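Local coordinates for uncharacterized protein (Bacteroides ovatus, PDB 4E6F) that is of unknown function but belongs to the DUF4468 family and adopts a TBP-like fold, a curved antiparallel sheet with helices packed on it, at residues A[41-52]-A[162-170]. Residues are numbered along the deposited sequence; the frame is centred on the assembly and turned at random.
Sequences IYDTMTKWMDER and MFMDVAVAF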
loop_
_atom_site.group_PDB
_atom_site.type_symbol
_atom_site.label_atom_id
_atom_site.label_comp_id
_atom_site.label_asym_id
_atom_site.label_seq_id
_atom_site.Cartn_x
_atom_site.Cartn_y
_atom_site.Cartn_z
ATOM N N ILE A 41 4.262 7.938 18.956
ATOM C CA ILE A 41 3.750 7.479 17.646
ATOM C C ILE A 41 4.929 7.202 16.709
ATOM O O ILE A 41 4.973 6.157 16.031
ATOM C CB ILE A 41 2.777 8.528 17.071
ATOM C CG1 ILE A 41 1.515 8.647 17.981
ATOM C CG2 ILE A 41 2.361 8.167 15.613
ATOM C CD1 ILE A 41 0.624 9.843 17.646
ATOM N N TYR A 42 5.897 8.149 16.695
ATOM C CA TYR A 42 7.092 8.032 15.865
ATOM C C TYR A 42 7.857 6.738 16.225
ATOM O O TYR A 42 8.291 6.019 15.320
ATOM C CB TYR A 42 7.961 9.291 16.052
ATOM C CG TYR A 42 9.303 9.207 15.362
ATOM C CD1 TYR A 42 9.452 9.584 14.029
ATOM C CD2 TYR A 42 10.438 8.800 16.058
ATOM C CE1 TYR A 42 10.698 9.512 13.393
ATOM C CE2 TYR A 42 11.681 8.720 15.432
ATOM C CZ TYR A 42 11.803 9.074 14.100
ATOM O OH TYR A 42 13.043 9.013 13.509
ATOM N N ASP A 43 8.026 6.438 17.543
ATOM C CA ASP A 43 8.746 5.231 17.942
ATOM C C ASP A 43 7.971 3.976 17.575
ATOM O O ASP A 43 8.579 2.983 17.194
ATOM C CB ASP A 43 9.084 5.247 19.434
ATOM C CG ASP A 43 10.049 6.355 19.832
ATOM O OD1 ASP A 43 10.832 6.812 18.961
ATOM O OD2 ASP A 43 10.049 6.734 21.011
ATOM N N THR A 44 6.628 4.003 17.677
ATOM C CA THR A 44 5.830 2.832 17.297
ATOM C C THR A 44 5.947 2.569 15.801
ATOM O O THR A 44 6.040 1.414 15.364
ATOM C CB THR A 44 4.353 3.053 17.687
ATOM O OG1 THR A 44 4.279 3.285 19.095
ATOM C CG2 THR A 44 3.455 1.879 17.313
HETATM N N MSE A 45 5.914 3.657 15.020
HETATM C CA MSE A 45 5.950 3.574 13.555
HETATM C C MSE A 45 7.345 3.194 13.016
HETATM O O MSE A 45 7.420 2.462 12.013
HETATM C CB MSE A 45 5.422 4.863 12.947
HETATM C CG MSE A 45 3.893 4.976 13.107
HETATM SE SE MSE A 45 2.968 3.606 11.980
HETATM C CE MSE A 45 2.671 2.172 13.318
ATOM N N THR A 46 8.443 3.644 13.680
ATOM C CA THR A 46 9.769 3.231 13.196
ATOM C C THR A 46 9.923 1.725 13.421
ATOM O O THR A 46 10.388 1.027 12.503
ATOM C CB THR A 46 10.920 4.032 13.820
ATOM O OG1 THR A 46 10.818 3.985 15.233
ATOM C CG2 THR A 46 10.980 5.466 13.332
ATOM N N LYS A 47 9.509 1.209 14.609
ATOM C CA LYS A 47 9.597 -0.222 14.888
ATOM C C LYS A 47 8.703 -0.997 13.921
ATOM O O LYS A 47 9.127 -2.009 13.363
ATOM C CB LYS A 47 9.217 -0.527 16.348
ATOM C CG LYS A 47 10.306 -0.164 17.347
ATOM N N TRP A 48 7.477 -0.517 13.692
ATOM C CA TRP A 48 6.582 -1.209 12.768
ATOM C C TRP A 48 7.179 -1.255 11.357
ATOM O O TRP A 48 7.236 -2.330 10.740
ATOM C CB TRP A 48 5.190 -0.555 12.717
ATOM C CG TRP A 48 4.371 -1.074 11.567
ATOM C CD1 TRP A 48 3.769 -2.295 11.481
ATOM C CD2 TRP A 48 4.232 -0.464 10.271
ATOM N NE1 TRP A 48 3.258 -2.487 10.221
ATOM C CE2 TRP A 48 3.523 -1.373 9.456
ATOM C CE3 TRP A 48 4.614 0.781 9.732
ATOM C CZ2 TRP A 48 3.201 -1.093 8.124
ATOM C CZ3 TRP A 48 4.302 1.059 8.404
ATOM C CH2 TRP A 48 3.630 0.118 7.609
HETATM N N MSE A 49 7.597 -0.094 10.835
HETATM C CA MSE A 49 8.089 -0.089 9.469
HETATM C C MSE A 49 9.358 -0.926 9.329
HETATM O O MSE A 49 9.523 -1.618 8.331
HETATM C CB MSE A 49 8.324 1.326 8.937
HETATM C CG MSE A 49 8.417 1.290 7.414
HETATM SE SE MSE A 49 9.030 2.948 6.635
HETATM C CE MSE A 49 7.523 4.048 7.146
ATOM N N ASP A 50 10.239 -0.871 10.346
ATOM C CA ASP A 50 11.465 -1.665 10.308
ATOM C C ASP A 50 11.131 -3.158 10.197
ATOM O O ASP A 50 11.650 -3.842 9.322
ATOM C CB ASP A 50 12.308 -1.389 11.562
ATOM C CG ASP A 50 13.667 -2.046 11.557
ATOM O OD1 ASP A 50 14.229 -2.238 10.462
ATOM O OD2 ASP A 50 14.182 -2.330 12.647
ATOM N N GLU A 51 10.234 -3.652 11.070
ATOM C CA GLU A 51 9.858 -5.061 11.046
ATOM C C GLU A 51 9.075 -5.420 9.786
ATOM O O GLU A 51 9.314 -6.474 9.188
ATOM C CB GLU A 51 9.051 -5.427 12.303
ATOM C CG GLU A 51 9.873 -5.391 13.585
ATOM C CD GLU A 51 11.082 -6.308 13.652
ATOM O OE1 GLU A 51 10.986 -7.471 13.196
ATOM O OE2 GLU A 51 12.133 -5.859 14.161
ATOM N N ARG A 52 8.161 -4.543 9.346
ATOM C CA ARG A 52 7.358 -4.798 8.152
ATOM C C ARG A 52 8.236 -4.910 6.898
ATOM O O ARG A 52 7.992 -5.760 6.044
ATOM C CB ARG A 52 6.280 -3.701 7.980
ATOM C CG ARG A 52 5.465 -3.773 6.685
ATOM C CD ARG A 52 4.662 -5.080 6.573
ATOM N NE ARG A 52 3.906 -5.129 5.327
ATOM C CZ ARG A 52 4.423 -5.408 4.135
ATOM N NH1 ARG A 52 5.718 -5.708 4.012
ATOM N NH2 ARG A 52 3.658 -5.377 3.054
HETATM N N MSE A 162 -1.839 -3.337 4.495
HETATM C CA MSE A 162 -0.852 -2.493 5.160
HETATM C C MSE A 162 -1.495 -1.626 6.223
HETATM O O MSE A 162 -0.948 -1.488 7.321
HETATM C CB MSE A 162 -0.147 -1.605 4.151
HETATM C CG MSE A 162 0.942 -0.767 4.806
HETATM SE SE MSE A 162 2.064 0.069 3.495
HETATM C CE MSE A 162 2.977 -1.489 2.839
ATOM N N PHE A 163 -2.658 -1.033 5.899
ATOM C CA PHE A 163 -3.337 -0.157 6.841
ATOM C C PHE A 163 -3.861 -0.951 8.040
ATOM O O PHE A 163 -3.845 -0.435 9.161
ATOM C CB PHE A 163 -4.429 0.652 6.149
ATOM C CG PHE A 163 -3.868 1.552 5.063
ATOM C CD1 PHE A 163 -2.647 2.217 5.241
ATOM C CD2 PHE A 163 -4.569 1.767 3.882
ATOM C CE1 PHE A 163 -2.125 3.045 4.241
ATOM C CE2 PHE A 163 -4.037 2.594 2.879
ATOM C CZ PHE A 163 -2.824 3.223 3.067
HETATM N N MSE A 164 -4.281 -2.209 7.823
HETATM C CA MSE A 164 -4.665 -3.076 8.929
HETATM C C MSE A 164 -3.431 -3.380 9.816
HETATM O O MSE A 164 -3.524 -3.340 11.050
HETATM C CB MSE A 164 -5.296 -4.389 8.408
HETATM C CG MSE A 164 -5.606 -5.417 9.516
HETATM SE SE MSE A 164 -6.856 -4.805 10.908
HETATM C CE MSE A 164 -8.434 -4.523 9.782
ATOM N N ASP A 165 -2.261 -3.637 9.172
ATOM C CA ASP A 165 -1.035 -3.917 9.890
ATOM C C ASP A 165 -0.680 -2.761 10.821
ATOM O O ASP A 165 -0.270 -2.984 11.965
ATOM C CB ASP A 165 0.102 -4.161 8.896
ATOM C CG ASP A 165 1.027 -5.248 9.351
ATOM O OD1 ASP A 165 0.538 -6.382 9.599
ATOM O OD2 ASP A 165 2.226 -4.966 9.513
ATOM N N VAL A 166 -0.848 -1.519 10.324
ATOM C CA VAL A 166 -0.576 -0.323 11.120
ATOM C C VAL A 166 -1.563 -0.246 12.294
ATOM O O VAL A 166 -1.153 0.056 13.426
ATOM C CB VAL A 166 -0.631 0.954 10.261
ATOM C CG1 VAL A 166 -0.600 2.212 11.132
ATOM C CG2 VAL A 166 0.479 0.971 9.196
ATOM N N ALA A 167 -2.872 -0.469 12.018
ATOM C CA ALA A 167 -3.890 -0.402 13.078
ATOM C C ALA A 167 -3.530 -1.389 14.204
ATOM O O ALA A 167 -3.637 -1.047 15.390
ATOM C CB ALA A 167 -5.268 -0.730 12.506
ATOM N N VAL A 168 -3.060 -2.592 13.823
ATOM C CA VAL A 168 -2.636 -3.637 14.779
ATOM C C VAL A 168 -1.399 -3.148 15.568
ATOM O O VAL A 168 -1.319 -3.363 16.786
ATOM C CB VAL A 168 -2.382 -4.999 14.062
ATOM C CG1 VAL A 168 -1.772 -6.036 15.010
ATOM C CG2 VAL A 168 -3.673 -5.534 13.451
ATOM N N ALA A 169 -0.459 -2.458 14.887
ATOM C CA ALA A 169 0.704 -1.909 15.586
ATOM C C ALA A 169 0.272 -0.883 16.654
ATOM O O ALA A 169 0.963 -0.725 17.666
ATOM C CB ALA A 169 1.663 -1.262 14.597
ATOM N N PHE A 170 -0.878 -0.199 16.429
ATOM C CA PHE A 170 -1.386 0.778 17.401
ATOM C C PHE A 170 -2.319 0.143 18.434
ATOM O O PHE A 170 -2.839 0.861 19.293
ATOM C CB PHE A 170 -2.079 1.956 16.687
ATOM C CG PHE A 170 -1.127 2.931 16.016
ATOM C CD1 PHE A 170 -0.129 3.579 16.752
ATOM C CD2 PHE A 170 -1.266 3.244 14.671
ATOM C CE1 PHE A 170 0.745 4.485 16.135
ATOM C CE2 PHE A 170 -0.413 4.176 14.056
ATOM C CZ PHE A 170 0.587 4.788 14.797
#
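Met162 meets the rim of the Trp48 indole: its CG lies near the ring plane, 4.0 Å from Trp48 CH2. One turn on, Asp165 accepts the indole proton, with Trp48 NE1 2.8 Å from Asp165 OD2 and a nearly straight N-H...O angle of 167°. The acceptor sits in the indole plane, but NE1 meets the anti side of the carboxylate, tilted out of its plane, and the carboxylate is turned 58° from the ring; Asp165 OD1 is salt-bridged to Arg176. Val166 points CG2 over one indole face, a CH-pi contact 3.6 Å from the centroid of the six-membered ring, and Arg52 CB covers the opposite face. A chi1 of 170° sets Val166 CG1 opposite the backbone N and brings it to Met45 SE, leaving CG2 for the indole. Replacing Trp48 by an alanine would probably leave Asp165 OD2 without its indole donor and open a gap beside Val166 and Met162. Ala169 CB fits between Trp48 CD1 and Met45 CE, 3.8 Å from the latter. Phe170 ends the run: Met45 CE lies over its face, a CH-pi contact 4.0 Å from the centroid, and the selenium adds an oblique Met-aromatic contact, while Ile41 CG2 and Thr44 CG2 approach obliquely. Trp48 is thus a knob in a hole formed by Met162, Asp165, Val166 and Ala169, joining helices 38-54 and 149-169 on the curved antiparallel sheet of this TBP-like fold.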